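Local coordinates for MlnE (PDB 5D2E), which probably reduces keto groups of carrier-bound polyketide intermediates with NADPH, as the N-terminal B-type ketoreductase of a macrolactin assembly-line synthase, at residues A[189-192]-A[193-197]; A[407-410]-A[411-415]; A[490-493]-A[494-497]. All coordinates share one frame; numbering follows the deposited sequence.

Contact 1 of 3, residues A[189-192]-A[193-197]; sequences NAVE and SFLKT
V191 and L195, one helical turn apart, are joined by a backbone bond in which L195 N donates to V191 O at 2.9 Å. The next step repeats this i to i+4 pattern, K196 N reaching E192 O at 3.0 Å. At the start of the turn the bond instead spans three residues, S193 N donating to A190 O at 3.0 Å. Residues 189-192 and 193-197 are thus consecutive pieces of helix 186-201.

Two sides of the turn carry different chemistry. On the polar one, E192 and K196 run side by side. With its CG swung opposite the main-chain nitrogen (chi1 178°) and its chain extended, E192 sends OE2 to 3.4 Å from K196 NZ, a weak, long salt bridge. The lysine stem leans over the carbonyl, CG of K196 lying 3.4 Å from E192 O. Both charges have stronger partners: OE1 of E192 pairs with R253, and NZ of K196 donates to the carbonyl of V412. The hydroxyl of S193 is likewise engaged, by A411 O.

On the apolar side, V191 CG1 meets L195 CD1 at 3.7 Å, the two side chains crossing at a slant, and both also touch Y175 of strand 171-180. F194 lays its CB 3.3 Å from V191 O, while its ring leads away to L152 of helix 141-164 and S419 of helix 419-437.

Helix 186-201 is the crossover of the beta-alpha-beta unit that joins strands 171-180 and 205-214. V191 and L195 pack it against strand 171-180 and helix 141-164, and its polar side faces the loop after strand 402-408. The unit belongs to the Rossmann-like structural subdomain, which precedes the cofactor-binding catalytic subdomain as in modular polyketide ketoreductases.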
loop_
_atom_site.group_PDB
_atom_site.type_symbol
_atom_site.label_atom_id
_atom_site.label_comp_id
_atom_site.label_asym_id
_atom_site.label_seq_id
_atom_site.Cartn_x
_atom_site.Cartn_y
_atom_site.Cartn_z
ATOM N N ASN A 189 -5.964 0.833 5.738
ATOM C CA ASN A 189 -4.758 1.629 6.008
ATOM C C ASN A 189 -4.067 2.091 4.666
ATOM O O ASN A 189 -3.557 3.195 4.550
ATOM C CB ASN A 189 -3.798 0.741 6.837
ATOM C CG ASN A 189 -2.441 1.367 7.017
ATOM O OD1 ASN A 189 -1.469 0.908 6.409
ATOM N ND2 ASN A 189 -2.376 2.407 7.778
ATOM N N ALA A 190 -4.206 1.275 3.640
ATOM C CA ALA A 190 -3.586 1.574 2.313
ATOM C C ALA A 190 -4.229 2.754 1.582
ATOM O O ALA A 190 -3.621 3.371 0.702
ATOM C CB ALA A 190 -3.535 0.338 1.442
ATOM N N VAL A 191 -5.440 3.130 1.967
ATOM C CA VAL A 191 -6.089 4.276 1.369
ATOM C C VAL A 191 -5.311 5.551 1.432
ATOM O O VAL A 191 -5.417 6.326 0.515
ATOM C CB VAL A 191 -7.487 4.465 1.983
ATOM C CG1 VAL A 191 -8.143 5.747 1.548
ATOM C CG2 VAL A 191 -8.367 3.254 1.673
ATOM N N GLU A 192 -4.500 5.737 2.459
ATOM C CA GLU A 192 -3.679 6.887 2.583
ATOM C C GLU A 192 -2.826 7.111 1.304
ATOM O O GLU A 192 -2.697 8.238 0.860
ATOM C CB GLU A 192 -2.743 6.740 3.768
ATOM C CG GLU A 192 -1.790 7.916 3.938
ATOM C CD GLU A 192 -0.506 7.550 4.705
ATOM O OE1 GLU A 192 -0.261 6.342 4.978
ATOM O OE2 GLU A 192 0.260 8.486 5.031
ATOM N N SER A 193 -2.262 6.026 0.760
ATOM C CA SER A 193 -1.402 6.074 -0.455
ATOM C C SER A 193 -2.232 6.543 -1.647
ATOM O O SER A 193 -1.799 7.361 -2.387
ATOM C CB SER A 193 -0.886 4.690 -0.755
ATOM O OG SER A 193 -0.133 4.170 0.302
ATOM N N PHE A 194 -3.492 6.094 -1.754
ATOM C CA PHE A 194 -4.430 6.576 -2.783
ATOM C C PHE A 194 -4.701 8.075 -2.593
ATOM O O PHE A 194 -4.630 8.851 -3.547
ATOM C CB PHE A 194 -5.722 5.732 -2.678
ATOM C CG PHE A 194 -6.780 6.086 -3.635
ATOM C CD1 PHE A 194 -6.770 5.535 -4.920
ATOM C CD2 PHE A 194 -7.806 6.930 -3.261
ATOM C CE1 PHE A 194 -7.734 5.885 -5.836
ATOM C CE2 PHE A 194 -8.789 7.277 -4.161
ATOM C CZ PHE A 194 -8.736 6.747 -5.454
ATOM N N LEU A 195 -5.051 8.486 -1.384
ATOM C CA LEU A 195 -5.418 9.885 -1.144
ATOM C C LEU A 195 -4.275 10.855 -1.407
ATOM O O LEU A 195 -4.485 11.992 -1.899
ATOM C CB LEU A 195 -5.901 10.082 0.311
ATOM C CG LEU A 195 -7.170 9.308 0.696
ATOM C CD1 LEU A 195 -7.425 9.342 2.184
ATOM C CD2 LEU A 195 -8.358 9.893 -0.057
ATOM N N LYS A 196 -3.078 10.465 -1.045
ATOM C CA LYS A 196 -1.905 11.314 -1.301
ATOM C C LYS A 196 -1.790 11.526 -2.792
ATOM O O LYS A 196 -1.425 12.594 -3.234
ATOM C CB LYS A 196 -0.616 10.633 -0.860
ATOM C CG LYS A 196 -0.349 10.710 0.613
ATOM C CD LYS A 196 0.975 9.979 0.851
ATOM C CE LYS A 196 1.619 10.455 2.111
ATOM N NZ LYS A 196 2.438 9.311 2.559
ATOM N N THR A 197 -2.111 10.507 -3.574
ATOM C CA THR A 197 -1.987 10.713 -5.047
ATOM C C THR A 197 -3.164 11.495 -5.634
ATOM O O THR A 197 -2.960 12.325 -6.500
ATOM C CB THR A 197 -1.373 9.532 -5.868
ATOM O OG1 THR A 197 -1.791 9.463 -7.302
ATOM C CG2 THR A 197 -1.287 8.276 -5.148
#

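Contact 2 of 3, residues A[407-410]-A[411-415]. With NAP (NADP nicotinamide-adenine-dinucleotide phosphate), chain B.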
loop_
_atom_site.group_PDB
_atom_site.type_symbol
_atom_site.label_atom_id
_atom_site.label_comp_id
_atom_site.label_asym_id
_atom_site.label_seq_id
_atom_site.Cartn_x
_atom_site.Cartn_y
_atom_site.Cartn_z
ATOM N N SER A 407 7.435 -3.870 -2.899
ATOM C CA SER A 407 6.529 -2.764 -2.889
ATOM C C SER A 407 7.207 -1.588 -3.625
ATOM O O SER A 407 8.210 -1.768 -4.323
ATOM C CB SER A 407 6.154 -2.461 -1.428
ATOM O OG SER A 407 5.116 -1.498 -1.375
ATOM N N SER A 408 6.656 -0.395 -3.493
ATOM C CA SER A 408 7.080 0.733 -4.238
ATOM C C SER A 408 7.078 1.926 -3.345
ATOM O O SER A 408 6.214 2.100 -2.478
ATOM C CB SER A 408 6.118 0.945 -5.440
ATOM O OG SER A 408 6.336 2.207 -6.040
ATOM N N LEU A 409 8.060 2.781 -3.558
ATOM C CA LEU A 409 8.119 4.065 -2.982
ATOM C C LEU A 409 6.913 4.950 -3.320
ATOM O O LEU A 409 6.590 5.848 -2.526
ATOM C CB LEU A 409 9.432 4.745 -3.353
ATOM C CG LEU A 409 9.884 5.989 -2.608
ATOM C CD1 LEU A 409 10.092 5.691 -1.127
ATOM C CD2 LEU A 409 11.171 6.488 -3.262
ATOM N N SER A 410 6.189 4.644 -4.395
ATOM C CA SER A 410 4.925 5.293 -4.693
ATOM C C SER A 410 3.865 5.152 -3.561
ATOM O O SER A 410 2.965 5.967 -3.477
ATOM C CB SER A 410 4.352 4.814 -6.011
ATOM O OG SER A 410 3.751 3.517 -5.891
ATOM N N ALA A 411 4.015 4.137 -2.690
ATOM C CA ALA A 411 3.075 3.975 -1.549
ATOM C C ALA A 411 3.234 5.111 -0.551
ATOM O O ALA A 411 2.303 5.486 0.211
ATOM C CB ALA A 411 3.279 2.602 -0.887
ATOM N N VAL A 412 4.400 5.707 -0.560
ATOM C CA VAL A 412 4.773 6.736 0.382
ATOM C C VAL A 412 4.917 8.118 -0.221
ATOM O O VAL A 412 4.553 9.103 0.412
ATOM C CB VAL A 412 6.084 6.336 1.138
ATOM C CG1 VAL A 412 6.460 7.466 2.053
ATOM C CG2 VAL A 412 5.834 5.095 2.006
ATOM N N LEU A 413 5.450 8.207 -1.443
ATOM C CA LEU A 413 5.597 9.461 -2.123
ATOM C C LEU A 413 4.999 9.229 -3.513
ATOM O O LEU A 413 5.723 8.916 -4.487
ATOM C CB LEU A 413 7.096 9.767 -2.247
ATOM C CG LEU A 413 7.950 9.862 -0.973
ATOM C CD1 LEU A 413 9.433 9.717 -1.320
ATOM C CD2 LEU A 413 7.686 11.169 -0.239
ATOM N N PRO A 414 3.690 9.338 -3.645
ATOM C CA PRO A 414 3.235 8.947 -5.002
ATOM C C PRO A 414 3.334 10.036 -6.032
ATOM O O PRO A 414 3.632 11.175 -5.719
ATOM C CB PRO A 414 1.792 8.468 -4.813
ATOM C CG PRO A 414 1.373 9.082 -3.508
ATOM C CD PRO A 414 2.606 9.278 -2.657
ATOM N N ASN A 415 3.231 9.635 -7.269
ATOM C CA ASN A 415 3.155 10.592 -8.327
ATOM C C ASN A 415 1.814 10.487 -8.915
ATOM O O ASN A 415 1.196 9.405 -8.954
ATOM C CB ASN A 415 4.254 10.351 -9.381
ATOM C CG ASN A 415 5.625 10.325 -8.734
ATOM O OD1 ASN A 415 6.232 11.373 -8.547
ATOM N ND2 ASN A 415 6.047 9.140 -8.258
HETATM P PA NAP B . 7.910 -6.514 -14.710
HETATM O O1A NAP B . 9.196 -6.858 -15.507
HETATM O O2A NAP B . 6.581 -6.215 -15.381
HETATM O O5B NAP B . 7.677 -7.842 -13.833
HETATM C C5B NAP B . 6.450 -8.004 -13.133
HETATM C C4B NAP B . 6.017 -9.404 -13.490
HETATM O O4B NAP B . 4.768 -9.660 -12.812
HETATM C C3B NAP B . 5.730 -9.637 -14.999
HETATM O O3B NAP B . 6.693 -10.533 -15.562
HETATM C C2B NAP B . 4.341 -10.295 -15.025
HETATM O O2B NAP B . 4.309 -11.381 -15.908
HETATM C C1B NAP B . 4.125 -10.682 -13.542
HETATM N N9A NAP B . 2.731 -10.685 -13.117
HETATM C C8A NAP B . 1.809 -9.650 -13.202
HETATM N N7A NAP B . 0.571 -10.052 -12.749
HETATM C C5A NAP B . 0.720 -11.315 -12.301
HETATM C C6A NAP B . -0.147 -12.313 -11.719
HETATM N N6A NAP B . -1.450 -11.957 -11.471
HETATM N N1A NAP B . 0.379 -13.596 -11.470
HETATM C C2A NAP B . 1.670 -13.869 -11.735
HETATM N N3A NAP B . 2.539 -12.976 -12.283
HETATM C C4A NAP B . 2.134 -11.737 -12.582
HETATM O O3 NAP B . 8.200 -5.311 -13.648
HETATM P PN NAP B . 9.539 -5.103 -12.754
HETATM O O1N NAP B . 10.207 -3.794 -13.133
HETATM O O2N NAP B . 10.195 -6.458 -12.682
HETATM O O5D NAP B . 9.014 -4.849 -11.246
HETATM C C5D NAP B . 8.721 -6.047 -10.471
HETATM C C4D NAP B . 8.083 -5.712 -9.115
HETATM O O4D NAP B . 8.824 -4.735 -8.399
HETATM C C3D NAP B . 6.689 -5.114 -9.346
HETATM O O3D NAP B . 5.787 -5.688 -8.418
HETATM C C2D NAP B . 6.865 -3.619 -9.146
HETATM O O2D NAP B . 5.636 -2.966 -8.721
HETATM C C1D NAP B . 8.052 -3.524 -8.145
HETATM N N1N NAP B . 8.788 -2.250 -8.349
HETATM C C2N NAP B . 9.613 -2.065 -9.444
HETATM C C3N NAP B . 10.327 -0.880 -9.698
HETATM C C7N NAP B . 11.260 -0.712 -10.931
HETATM O O7N NAP B . 11.817 0.367 -11.153
HETATM N N7N NAP B . 11.528 -1.710 -11.785
HETATM C C4N NAP B . 10.149 0.176 -8.792
HETATM C C5N NAP B . 9.280 0.004 -7.707
HETATM C C6N NAP B . 8.624 -1.222 -7.485
HETATM P P2B NAP B . 2.942 -11.952 -16.621
HETATM O O1X NAP B . 2.300 -10.832 -17.427
HETATM O O2X NAP B . 3.423 -13.169 -17.475
HETATM O O3X NAP B . 2.045 -12.369 -15.489
#
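L409 and L413 close a short turn in which the carbonyl of L409 is gripped twice, by L413 N at 2.8 Å and by V412 N, 2.9 Å from L409 O. Just before it, A411 N donates to S408 O at 3.0 Å, a 3-10 type of closure. The chain is compact here: the ring of P414 folds over S410 O, its CB 3.1 Å away. S408 OG and S410 OG share a hydrogen bond of 2.9 Å, the S410 hydroxyl tucked between its own main-chain nitrogen and carbonyl carbon (chi1 77°). L409 is packed too, its CG 4.0 Å from L413 CD1 and its side chain on P450, A496 and I498.

The more open side holds V412 and L413, both partly exposed, and N415, which is exposed. This end is nonetheless held by helix 186-201, where K196 binds V412 O and, with T197, packs on P414.

At the strand end S407 O comes within 3.2 Å of C6N on the nicotinamide ring of NADP. S408, against Y421 and N425 with K384 near, is probably the serine of the Ser-Tyr-Lys-Asn active site of short-chain dehydrogenase/reductase-type ketoreductases.

The turn carries the chain from the end of strand 402-408, beside the nicotinamide, toward helix 419-437, with strand 443-453 alongside, where N448 binds S408 O.

Contact 3 of 3, residues A[490-493]-A[494-497]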
loop_
_atom_site.group_PDB
_atom_site.type_symbol
_atom_site.label_atom_id
_atom_site.label_comp_id
_atom_site.label_asym_id
_atom_site.label_seq_id
_atom_site.Cartn_x
_atom_site.Cartn_y
_atom_site.Cartn_z
ATOM N N ARG A 490 18.043 -6.702 8.900
ATOM C CA ARG A 490 17.549 -5.774 9.896
ATOM C C ARG A 490 16.289 -6.314 10.520
ATOM O O ARG A 490 15.875 -7.425 10.188
ATOM C CB ARG A 490 17.335 -4.433 9.281
ATOM C CG ARG A 490 18.661 -3.780 8.953
ATOM C CD ARG A 490 18.467 -2.438 8.310
ATOM N NE ARG A 490 19.681 -1.688 8.616
ATOM C CZ ARG A 490 19.837 -0.889 9.670
ATOM N NH1 ARG A 490 18.818 -0.597 10.506
ATOM N NH2 ARG A 490 21.003 -0.320 9.829
ATOM N N SER A 491 15.724 -5.592 11.473
ATOM C CA SER A 491 14.514 -6.072 12.154
ATOM C C SER A 491 13.222 -5.383 11.682
ATOM O O SER A 491 12.165 -5.863 12.001
ATOM C CB SER A 491 14.637 -5.943 13.682
ATOM O OG SER A 491 14.727 -4.584 14.002
ATOM N N ALA A 492 13.295 -4.312 10.911
ATOM C CA ALA A 492 12.083 -3.671 10.443
ATOM C C ALA A 492 11.327 -4.583 9.481
ATOM O O ALA A 492 11.905 -5.311 8.664
ATOM C CB ALA A 492 12.385 -2.333 9.791
ATOM N N SER A 493 10.012 -4.532 9.559
ATOM C CA SER A 493 9.202 -5.321 8.609
ATOM C C SER A 493 8.773 -4.499 7.385
ATOM O O SER A 493 8.185 -5.062 6.453
ATOM C CB SER A 493 8.024 -5.969 9.341
ATOM O OG SER A 493 7.201 -4.983 9.828
ATOM N N GLN A 494 9.006 -3.199 7.413
ATOM C CA GLN A 494 8.835 -2.344 6.229
ATOM C C GLN A 494 10.034 -1.421 6.106
ATOM O O GLN A 494 10.371 -0.680 7.072
ATOM C CB GLN A 494 7.601 -1.460 6.298
ATOM C CG GLN A 494 7.440 -0.575 5.009
ATOM C CD GLN A 494 6.262 0.416 5.068
ATOM O OE1 GLN A 494 5.526 0.457 6.051
ATOM N NE2 GLN A 494 6.114 1.223 4.046
ATOM N N LEU A 495 10.695 -1.459 4.942
ATOM C CA LEU A 495 11.822 -0.574 4.678
ATOM C C LEU A 495 11.681 0.048 3.289
ATOM O O LEU A 495 11.265 -0.628 2.365
ATOM C CB LEU A 495 13.157 -1.351 4.770
ATOM C CG LEU A 495 13.580 -1.763 6.206
ATOM C CD1 LEU A 495 14.705 -2.760 6.113
ATOM C CD2 LEU A 495 14.023 -0.559 7.022
ATOM N N ALA A 496 11.935 1.343 3.210
ATOM C CA ALA A 496 11.968 2.079 1.959
ATOM C C ALA A 496 13.428 2.310 1.520
ATOM O O ALA A 496 14.276 2.661 2.303
ATOM C CB ALA A 496 11.303 3.381 2.072
ATOM N N VAL A 497 13.649 2.154 0.224
ATOM C CA VAL A 497 14.962 2.348 -0.376
ATOM C C VAL A 497 14.832 3.565 -1.260
ATOM O O VAL A 497 13.959 3.603 -2.110
ATOM C CB VAL A 497 15.429 1.139 -1.188
ATOM C CG1 VAL A 497 16.804 1.458 -1.814
ATOM C CG2 VAL A 497 15.518 -0.169 -0.379
#
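R490 and L495 meet through the stem of the arginine: its CD stands 4.4 Å from L495 CD1, and the flat guanidinium extends beyond the leucine, so that neither face of it is packed against residues 494-497. A fourth torsion of -92° turns the guanidinium plane across the run of the methylene chain. Its polar end looks outward instead, NH2 donating to the carbonyl of K259, while NE keeps a long, weak ion pair with D486. The carboxamide of Q494 is the second flat group. It ends an extended chain, and a third torsion of -1° eclipses OE1 with CB. That setting places NE2 at the far end, where it donates to OD1 of N448.

Between these two polar groups lies the apolar part of the turn. A492 CB touches L495 CD2 at 3.7 Å and L495 CG at 3.8 Å, sitting beside the fork of the leucine. The same methyl group also comes within 3.8 Å of Q494 O, next to the main chain that starts the strand.

Residues 490-493 lie in the loop between helix 477-488 and strand 494-499, and the strand begins with Q494. It runs parallel to 443-453 of the cofactor-binding half and antiparallel to 35-46, which itself pairs with 249-257; it thus links the Rossmann-type sheet to the long strands that reach the other half of the ketoreductase.

The side chain of S493 rests on T432 of helix 419-437. Backbone bonds from S493 and L495 to S446 start the pairing with strand 443-453. On the loop side K443 NZ donates to the carbonyl of R490 and, more weakly, to that of A492.

Overall arrangement
Contact 1 is buried inside a helix, contact 2 is partly buried beside the cofactor, and contact 3 lies at the surface, away from the NADP site. Contacts 1 and 2 belong to different halves of the ketoreductase yet meet directly: two side chains of contact 1 hold main-chain carbonyls of contact 2, so helix 186-201 grips the loop after strand 402-408. Contact 2 reaches contact 3 through apolar packing instead, L409 CD1 lying 4.1 Å from A496 CB. Contacts 1 and 3 do not touch, their centres being about 20 Å apart. Within contacts 1 and 2 main-chain bonds cross between the segments; within contact 3 methyl packing does. Contacts 2 and 3 both pair with strand 443-453.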